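Local coordinates for protein VP2 (Primate bocaparvovirus 1, PDB 7L0Y) that forms the icosahedral T=1 capsid of human bocavirus 1, about 26 nm across, by self-assembly of sixty copies of its size variants, at residues T293-V298 against G317-S322; T276-L281 against P381-D386. One frame throughout, in Å; residues are numbered along the deposited sequence.

Contact 1 of 2, residues T293-V298 against G317-S322; sequences TAPFMV and GFDPPS
Ala294 and Gly317 fit together as bump and hollow where the loop leading into strand 296-300 meets strand 316-318 of a small two-stranded antiparallel sheet. In sequence the sheet falls between strands 215-232 and 424-429, consistent with the long GH loop of the parvovirus jelly-roll capsid protein. The methyl CB of Ala294 rests 3.4 Å from CA of Gly317, occupying the space a side chain on residue 317 would need. Next to it, Met297 and Gly317 face each other as a non-hydrogen-bonded pair; the bend of the methionine chain at chi2 (66°) brings SD to 3.7 Å from Gly317 N. Farther along, the two proline rings touch, crossing at about a right angle, CG of Pro295 to CG of Pro321 3.6 Å. Pro321 also offers CB to the edge of the Phe296 ring, near its plane, at 3.5 Å from CD2. The ring is placed there by a chi1 of -71°, which sets CG beside the backbone N. CG2 of Val298 fills in against CB of Phe318 at 3.8 Å. The edge formed by Phe296, Met297 and Val298 continues into an antiparallel ladder with a second subunit. The carboxylate of Asp319 forms salt bridges with Arg285 and with Arg248 of that subunit. Between the two backbones, Phe318 N donates to Phe296 O at 2.7 Å, with an N-H...O angle of 168°.

Contact 2 of 2, residues T276-L281 against P381-D386; sequences TGPGLL and PNQVWD
Pro278 packs over the indole of Trp385, a CH-pi contact between two parts of the region that would be the GH loop in the parvovirus fold. No beta bridge joins 276-281 to 381-386; each finds its strand partner beyond this contact, 279-280 with 376-377 and 384-385 with a strand of a third subunit. The ring contact is clear: CD of Pro278 stands 3.5 Å from the centroid of the six-membered ring of Trp385, 13° off its normal. A chi1 of 64° puts CG between the backbone N and the carbonyl carbon, which carries the indole toward Gly277 and Pro278, with CE3 3.9 Å from Gly277 CA; its NE1 hydrogen-bonds to Asp410 of the same chain.

The polar component centres on Gln383, whose chain, extended beyond CG, passes along the Thr276 carbonyl and ends beside the Pro278 ring. NE2 gives a hydrogen bond to Trp378 O and also lies 2.9 Å from Thr276 O. A second amide, that of Gln361, ties both segments together by accepting from Gly277 N and donating to Val384 O. Gln383 OE1 takes a weak hydrogen bond from Phe380 N and is 3.1 Å from CG of Pro278.

Overall arrangement
Both contacts are buried, their centres about 17 Å apart and on the same side of the chain's centre, and both also meet neighbouring subunits. Contact 1 joins two short strands through a cross-strand backbone hydrogen bond and the Met297-Gly317 pair, backed by apolar bumps and hollows; contact 2 joins two segments a hundred residues apart through a ring face and an amide, with no shared sheet. The sequence of contact 1 lies wholly between the two segments of contact 2. They meet directly: Pro321 O lies 3.3 Å from Leu280 N, a probable hydrogen bond, and CE2 of Phe296 packs 3.4 Å from CB of Leu280. The 276-281 segment therefore borders both contacts.

Contact 1 of 2, residues T293-V298 against G317-S322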
ATOM      1  N   THR A 293     -85.610 -86.821  10.481  1.00 65.39           N
ATOM      2  CA  THR A 293     -86.938 -86.584  11.019  1.00 65.39           C
ATOM      3  C   THR A 293     -87.356 -85.123  10.969  1.00 65.39           C
ATOM      4  O   THR A 293     -88.480 -84.808  11.358  1.00 65.39           O
ATOM      5  CB  THR A 293     -87.006 -87.091  12.456  1.00  0.00           C
ATOM      6  OG1 THR A 293     -86.077 -86.357  13.258  1.00  0.00           O
ATOM      7  CG2 THR A 293     -86.629 -88.552  12.501  1.00  0.00           C
ATOM      8  N   ALA A 294     -86.491 -84.237  10.496  1.00 60.90           N
ATOM      9  CA  ALA A 294     -86.724 -82.812  10.676  1.00 60.90           C
ATOM     10  C   ALA A 294     -88.075 -82.406  10.094  1.00 60.90           C
ATOM     11  O   ALA A 294     -88.515 -82.972   9.090  1.00 60.90           O
ATOM     12  CB  ALA A 294     -85.608 -81.998  10.032  1.00 62.11           C
ATOM     13  N   PRO A 295     -88.761 -81.444  10.709  1.00 58.46           N
ATOM     14  CA  PRO A 295     -90.108 -81.093  10.243  1.00 58.46           C
ATOM     15  C   PRO A 295     -90.134 -80.487   8.857  1.00 58.46           C
ATOM     16  O   PRO A 295     -91.123 -80.649   8.137  1.00 58.46           O
ATOM     17  CB  PRO A 295     -90.585 -80.100  11.310  1.00 56.59           C
ATOM     18  CG  PRO A 295     -89.352 -79.527  11.856  1.00 56.59           C
ATOM     19  CD  PRO A 295     -88.356 -80.635  11.866  1.00 56.59           C
ATOM     20  N   PHE A 296     -89.082 -79.786   8.461  1.00 53.58           N
ATOM     21  CA  PHE A 296     -88.946 -79.277   7.107  1.00 53.58           C
ATOM     22  C   PHE A 296     -87.787 -79.975   6.427  1.00 53.58           C
ATOM     23  O   PHE A 296     -86.727 -80.163   7.027  1.00 53.58           O
ATOM     24  CB  PHE A 296     -88.741 -77.768   7.092  1.00 52.27           C
ATOM     25  CG  PHE A 296     -89.956 -77.006   7.477  1.00 52.27           C
ATOM     26  CD1 PHE A 296     -90.937 -76.752   6.547  1.00 52.27           C
ATOM     27  CD2 PHE A 296     -90.130 -76.563   8.768  1.00 52.27           C
ATOM     28  CE1 PHE A 296     -92.057 -76.061   6.889  1.00 52.27           C
ATOM     29  CE2 PHE A 296     -91.256 -75.871   9.117  1.00 52.27           C
ATOM     30  CZ  PHE A 296     -92.223 -75.618   8.176  1.00 52.27           C
ATOM     31  N   MET A 297     -87.995 -80.354   5.179  1.00 54.53           N
ATOM     32  CA  MET A 297     -86.997 -81.056   4.396  1.00 54.53           C
ATOM     33  C   MET A 297     -86.633 -80.174   3.213  1.00 54.53           C
ATOM     34  O   MET A 297     -87.493 -79.852   2.390  1.00 54.53           O
ATOM     35  CB  MET A 297     -87.536 -82.404   3.935  1.00 63.90           C
ATOM     36  CG  MET A 297     -86.485 -83.321   3.415  1.00 63.90           C
ATOM     37  SD  MET A 297     -85.367 -83.776   4.745  1.00 63.90           S
ATOM     38  CE  MET A 297     -86.468 -84.720   5.792  1.00 63.90           C
ATOM     39  N   VAL A 298     -85.368 -79.781   3.135  1.00 53.06           N
ATOM     40  CA  VAL A 298     -84.889 -78.869   2.106  1.00 53.06           C
ATOM     41  C   VAL A 298     -84.227 -79.706   1.027  1.00 53.06           C
ATOM     42  O   VAL A 298     -83.101 -80.177   1.205  1.00 53.06           O
ATOM     43  CB  VAL A 298     -83.904 -77.844   2.690  1.00 49.20           C
ATOM     44  CG1 VAL A 298     -83.312 -76.982   1.603  1.00 49.20           C
ATOM     45  CG2 VAL A 298     -84.581 -76.989   3.742  1.00 49.20           C
ATOM     46  N   GLY A 317     -82.655 -81.974   6.402  1.00 51.83           N
ATOM     47  CA  GLY A 317     -83.653 -81.439   7.300  1.00 51.83           C
ATOM     48  C   GLY A 317     -83.299 -80.051   7.788  1.00 51.83           C
ATOM     49  O   GLY A 317     -82.131 -79.748   8.037  1.00 51.83           O
ATOM     50  N   PHE A 318     -84.317 -79.211   7.939  1.00 50.57           N
ATOM     51  CA  PHE A 318     -84.138 -77.843   8.408  1.00 50.57           C
ATOM     52  C   PHE A 318     -84.636 -77.790   9.847  1.00 50.57           C
ATOM     53  O   PHE A 318     -85.836 -77.828  10.114  1.00 50.57           O
ATOM     54  CB  PHE A 318     -84.887 -76.871   7.509  1.00 46.08           C
ATOM     55  CG  PHE A 318     -84.745 -75.446   7.915  1.00 46.08           C
ATOM     56  CD1 PHE A 318     -83.655 -74.706   7.506  1.00 46.08           C
ATOM     57  CD2 PHE A 318     -85.689 -74.849   8.722  1.00 46.08           C
ATOM     58  CE1 PHE A 318     -83.522 -73.397   7.881  1.00 46.08           C
ATOM     59  CE2 PHE A 318     -85.557 -73.544   9.102  1.00 46.08           C
ATOM     60  CZ  PHE A 318     -84.473 -72.816   8.681  1.00 46.08           C
ATOM     61  N   ASP A 319     -83.702 -77.706  10.783  1.00 52.87           N
ATOM     62  CA  ASP A 319     -84.065 -77.698  12.187  1.00 52.87           C
ATOM     63  C   ASP A 319     -83.068 -76.868  12.989  1.00 52.87           C
ATOM     64  O   ASP A 319     -81.874 -76.903  12.704  1.00 52.87           O
ATOM     65  CB  ASP A 319     -84.121 -79.134  12.699  1.00  0.00           C
ATOM     66  CG  ASP A 319     -84.603 -79.232  14.117  1.00  0.00           C
ATOM     67  OD1 ASP A 319     -85.794 -78.941  14.361  1.00  0.00           O
ATOM     68  OD2 ASP A 319     -83.797 -79.613  14.991  1.00  0.00           O
ATOM     69  N   PRO A 320     -83.542 -76.128  14.002  1.00 50.03           N
ATOM     70  CA  PRO A 320     -84.944 -75.899  14.365  1.00 50.03           C
ATOM     71  C   PRO A 320     -85.660 -74.947  13.415  1.00 50.03           C
ATOM     72  O   PRO A 320     -85.080 -73.972  12.962  1.00 50.03           O
ATOM     73  CB  PRO A 320     -84.843 -75.299  15.765  1.00 48.66           C
ATOM     74  CG  PRO A 320     -83.538 -74.611  15.769  1.00 48.66           C
ATOM     75  CD  PRO A 320     -82.622 -75.426  14.911  1.00 48.66           C
ATOM     76  N   PRO A 321     -86.903 -75.255  13.097  1.00 48.84           N
ATOM     77  CA  PRO A 321     -87.667 -74.413  12.169  1.00 48.84           C
ATOM     78  C   PRO A 321     -88.165 -73.104  12.762  1.00 48.84           C
ATOM     79  O   PRO A 321     -88.389 -72.136  12.034  1.00 48.84           O
ATOM     80  CB  PRO A 321     -88.836 -75.321  11.789  1.00 48.62           C
ATOM     81  CG  PRO A 321     -89.042 -76.147  12.991  1.00 48.62           C
ATOM     82  CD  PRO A 321     -87.707 -76.369  13.620  1.00 48.62           C
ATOM     83  N   SER A 322     -88.344 -73.070  14.085  1.00 46.50           N
ATOM     84  CA  SER A 322     -89.217 -72.072  14.697  1.00 46.50           C
ATOM     85  C   SER A 322     -88.612 -70.676  14.658  1.00 46.50           C
ATOM     86  O   SER A 322     -89.328 -69.683  14.816  1.00 46.50           O
ATOM     87  CB  SER A 322     -89.541 -72.477  16.135  1.00 47.75           C
ATOM     88  OG  SER A 322     -88.382 -72.521  16.947  1.00 47.75           O
TER

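Contact 2 of 2, residues T276-L281 against P381-D386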
ATOM      1  N   THR A 276     -93.767 -59.578  14.462  1.00 39.86           N
ATOM      2  CA  THR A 276     -93.131 -60.814  14.890  1.00 39.86           C
ATOM      3  C   THR A 276     -92.092 -61.259  13.868  1.00 39.86           C
ATOM      4  O   THR A 276     -92.321 -61.190  12.662  1.00 39.86           O
ATOM      5  CB  THR A 276     -94.192 -61.899  15.062  1.00 43.49           C
ATOM      6  OG1 THR A 276     -95.126 -61.498  16.063  1.00 43.49           O
ATOM      7  CG2 THR A 276     -93.572 -63.188  15.475  1.00 43.49           C
ATOM      8  N   GLY A 277     -90.941 -61.707  14.349  1.00 37.47           N
ATOM      9  CA  GLY A 277     -89.902 -62.195  13.475  1.00 37.47           C
ATOM     10  C   GLY A 277     -90.280 -63.489  12.784  1.00 37.47           C
ATOM     11  O   GLY A 277     -91.322 -64.088  13.059  1.00 37.47           O
ATOM     12  N   PRO A 278     -89.428 -63.954  11.878  1.00 36.95           N
ATOM     13  CA  PRO A 278     -89.794 -65.106  11.050  1.00 36.95           C
ATOM     14  C   PRO A 278     -89.733 -66.408  11.833  1.00 36.95           C
ATOM     15  O   PRO A 278     -88.974 -66.554  12.791  1.00 36.95           O
ATOM     16  CB  PRO A 278     -88.744 -65.083   9.940  1.00 34.56           C
ATOM     17  CG  PRO A 278     -88.178 -63.718   9.976  1.00 34.56           C
ATOM     18  CD  PRO A 278     -88.199 -63.316  11.401  1.00 34.56           C
ATOM     19  N   GLY A 279     -90.547 -67.359  11.410  1.00 40.01           N
ATOM     20  CA  GLY A 279     -90.468 -68.695  11.943  1.00 40.01           C
ATOM     21  C   GLY A 279     -91.535 -69.575  11.350  1.00 40.01           C
ATOM     22  O   GLY A 279     -92.543 -69.084  10.842  1.00 40.01           O
ATOM     23  N   LEU A 280     -91.332 -70.880  11.427  1.00 46.58           N
ATOM     24  CA  LEU A 280     -92.221 -71.865  10.834  1.00 46.58           C
ATOM     25  C   LEU A 280     -92.614 -72.877  11.900  1.00 46.58           C
ATOM     26  O   LEU A 280     -91.787 -73.684  12.330  1.00 46.58           O
ATOM     27  CB  LEU A 280     -91.513 -72.526   9.654  1.00 44.48           C
ATOM     28  CG  LEU A 280     -91.745 -72.018   8.228  1.00 44.48           C
ATOM     29  CD1 LEU A 280     -91.698 -70.522   8.095  1.00 44.48           C
ATOM     30  CD2 LEU A 280     -90.637 -72.598   7.371  1.00 44.48           C
ATOM     31  N   LEU A 281     -93.870 -72.816  12.337  1.00 51.20           N
ATOM     32  CA  LEU A 281     -94.426 -73.757  13.299  1.00 51.20           C
ATOM     33  C   LEU A 281     -95.320 -74.839  12.718  1.00 51.20           C
ATOM     34  O   LEU A 281     -95.775 -75.697  13.478  1.00 51.20           O
ATOM     35  CB  LEU A 281     -95.213 -73.007  14.381  1.00 51.42           C
ATOM     36  CG  LEU A 281     -94.473 -72.434  15.592  1.00 51.42           C
ATOM     37  CD1 LEU A 281     -93.011 -72.062  15.354  1.00 51.42           C
ATOM     38  CD2 LEU A 281     -95.303 -71.312  16.237  1.00 51.42           C
ATOM     39  N   PRO A 381     -91.611 -57.114   6.247  1.00 35.23           N
ATOM     40  CA  PRO A 381     -91.047 -55.833   6.665  1.00 35.23           C
ATOM     41  C   PRO A 381     -91.348 -55.529   8.123  1.00 35.23           C
ATOM     42  O   PRO A 381     -92.364 -55.943   8.680  1.00 35.23           O
ATOM     43  CB  PRO A 381     -91.723 -54.828   5.729  1.00 33.58           C
ATOM     44  CG  PRO A 381     -92.919 -55.515   5.242  1.00 33.58           C
ATOM     45  CD  PRO A 381     -92.530 -56.938   5.116  1.00 33.58           C
ATOM     46  N   ASN A 382     -90.411 -54.812   8.741  1.00 35.96           N
ATOM     47  CA  ASN A 382     -90.548 -54.318  10.109  1.00 35.96           C
ATOM     48  C   ASN A 382     -90.529 -55.438  11.140  1.00 35.96           C
ATOM     49  O   ASN A 382     -91.117 -55.313  12.210  1.00 35.96           O
ATOM     50  CB  ASN A 382     -91.826 -53.495  10.266  1.00 37.21           C
ATOM     51  CG  ASN A 382     -91.817 -52.253   9.431  1.00 37.21           C
ATOM     52  OD1 ASN A 382     -90.774 -51.665   9.185  1.00 37.21           O
ATOM     53  ND2 ASN A 382     -92.981 -51.884   8.928  1.00 37.21           N
ATOM     54  N   GLN A 383     -89.861 -56.541  10.834  1.00 35.14           N
ATOM     55  CA  GLN A 383     -89.636 -57.607  11.798  1.00 35.14           C
ATOM     56  C   GLN A 383     -88.336 -57.330  12.528  1.00 35.14           C
ATOM     57  O   GLN A 383     -87.334 -56.981  11.905  1.00 35.14           O
ATOM     58  CB  GLN A 383     -89.568 -58.972  11.123  1.00 33.77           C
ATOM     59  CG  GLN A 383     -90.863 -59.487  10.581  1.00 33.77           C
ATOM     60  CD  GLN A 383     -90.676 -60.783   9.844  1.00 33.77           C
ATOM     61  OE1 GLN A 383     -89.610 -61.040   9.305  1.00 33.77           O
ATOM     62  NE2 GLN A 383     -91.700 -61.615   9.827  1.00 33.77           N
ATOM     63  N   VAL A 384     -88.362 -57.458  13.845  1.00 35.21           N
ATOM     64  CA  VAL A 384     -87.167 -57.335  14.664  1.00 35.21           C
ATOM     65  C   VAL A 384     -87.149 -58.520  15.609  1.00 35.21           C
ATOM     66  O   VAL A 384     -88.189 -58.904  16.149  1.00 35.21           O
ATOM     67  CB  VAL A 384     -87.119 -56.003  15.439  1.00 35.95           C
ATOM     68  CG1 VAL A 384     -87.032 -54.833  14.479  1.00 35.95           C
ATOM     69  CG2 VAL A 384     -88.326 -55.851  16.328  1.00 35.95           C
ATOM     70  N   TRP A 385     -85.985 -59.131  15.770  1.00 37.13           N
ATOM     71  CA  TRP A 385     -85.873 -60.247  16.687  1.00 37.13           C
ATOM     72  C   TRP A 385     -84.440 -60.338  17.168  1.00 37.13           C
ATOM     73  O   TRP A 385     -83.514 -59.889  16.492  1.00 37.13           O
ATOM     74  CB  TRP A 385     -86.322 -61.559  16.034  1.00 36.27           C
ATOM     75  CG  TRP A 385     -85.485 -62.023  14.882  1.00 36.27           C
ATOM     76  CD1 TRP A 385     -84.493 -62.939  14.926  1.00 36.27           C
ATOM     77  CD2 TRP A 385     -85.558 -61.577  13.524  1.00 36.27           C
ATOM     78  NE1 TRP A 385     -83.947 -63.110  13.689  1.00 36.27           N
ATOM     79  CE2 TRP A 385     -84.585 -62.285  12.804  1.00 36.27           C
ATOM     80  CE3 TRP A 385     -86.355 -60.654  12.846  1.00 36.27           C
ATOM     81  CZ2 TRP A 385     -84.380 -62.101  11.444  1.00 36.27           C
ATOM     82  CZ3 TRP A 385     -86.151 -60.470  11.502  1.00 36.27           C
ATOM     83  CH2 TRP A 385     -85.170 -61.188  10.813  1.00 36.27           C
ATOM     84  N   ASP A 386     -84.227 -61.010  18.284  1.00 39.06           N
ATOM     85  CA  ASP A 386     -82.871 -61.208  18.756  1.00 39.06           C
ATOM     86  C   ASP A 386     -82.410 -62.580  18.285  1.00 39.06           C
ATOM     87  O   ASP A 386     -83.226 -63.428  17.952  1.00 39.06           O
ATOM     88  CB  ASP A 386     -82.794 -61.099  20.275  1.00 39.17           C
ATOM     89  CG  ASP A 386     -82.349 -59.727  20.740  1.00 39.17           C
ATOM     90  OD1 ASP A 386     -82.142 -58.837  19.887  1.00 39.17           O
ATOM     91  OD2 ASP A 386     -82.199 -59.541  21.966  1.00 39.17           O
TER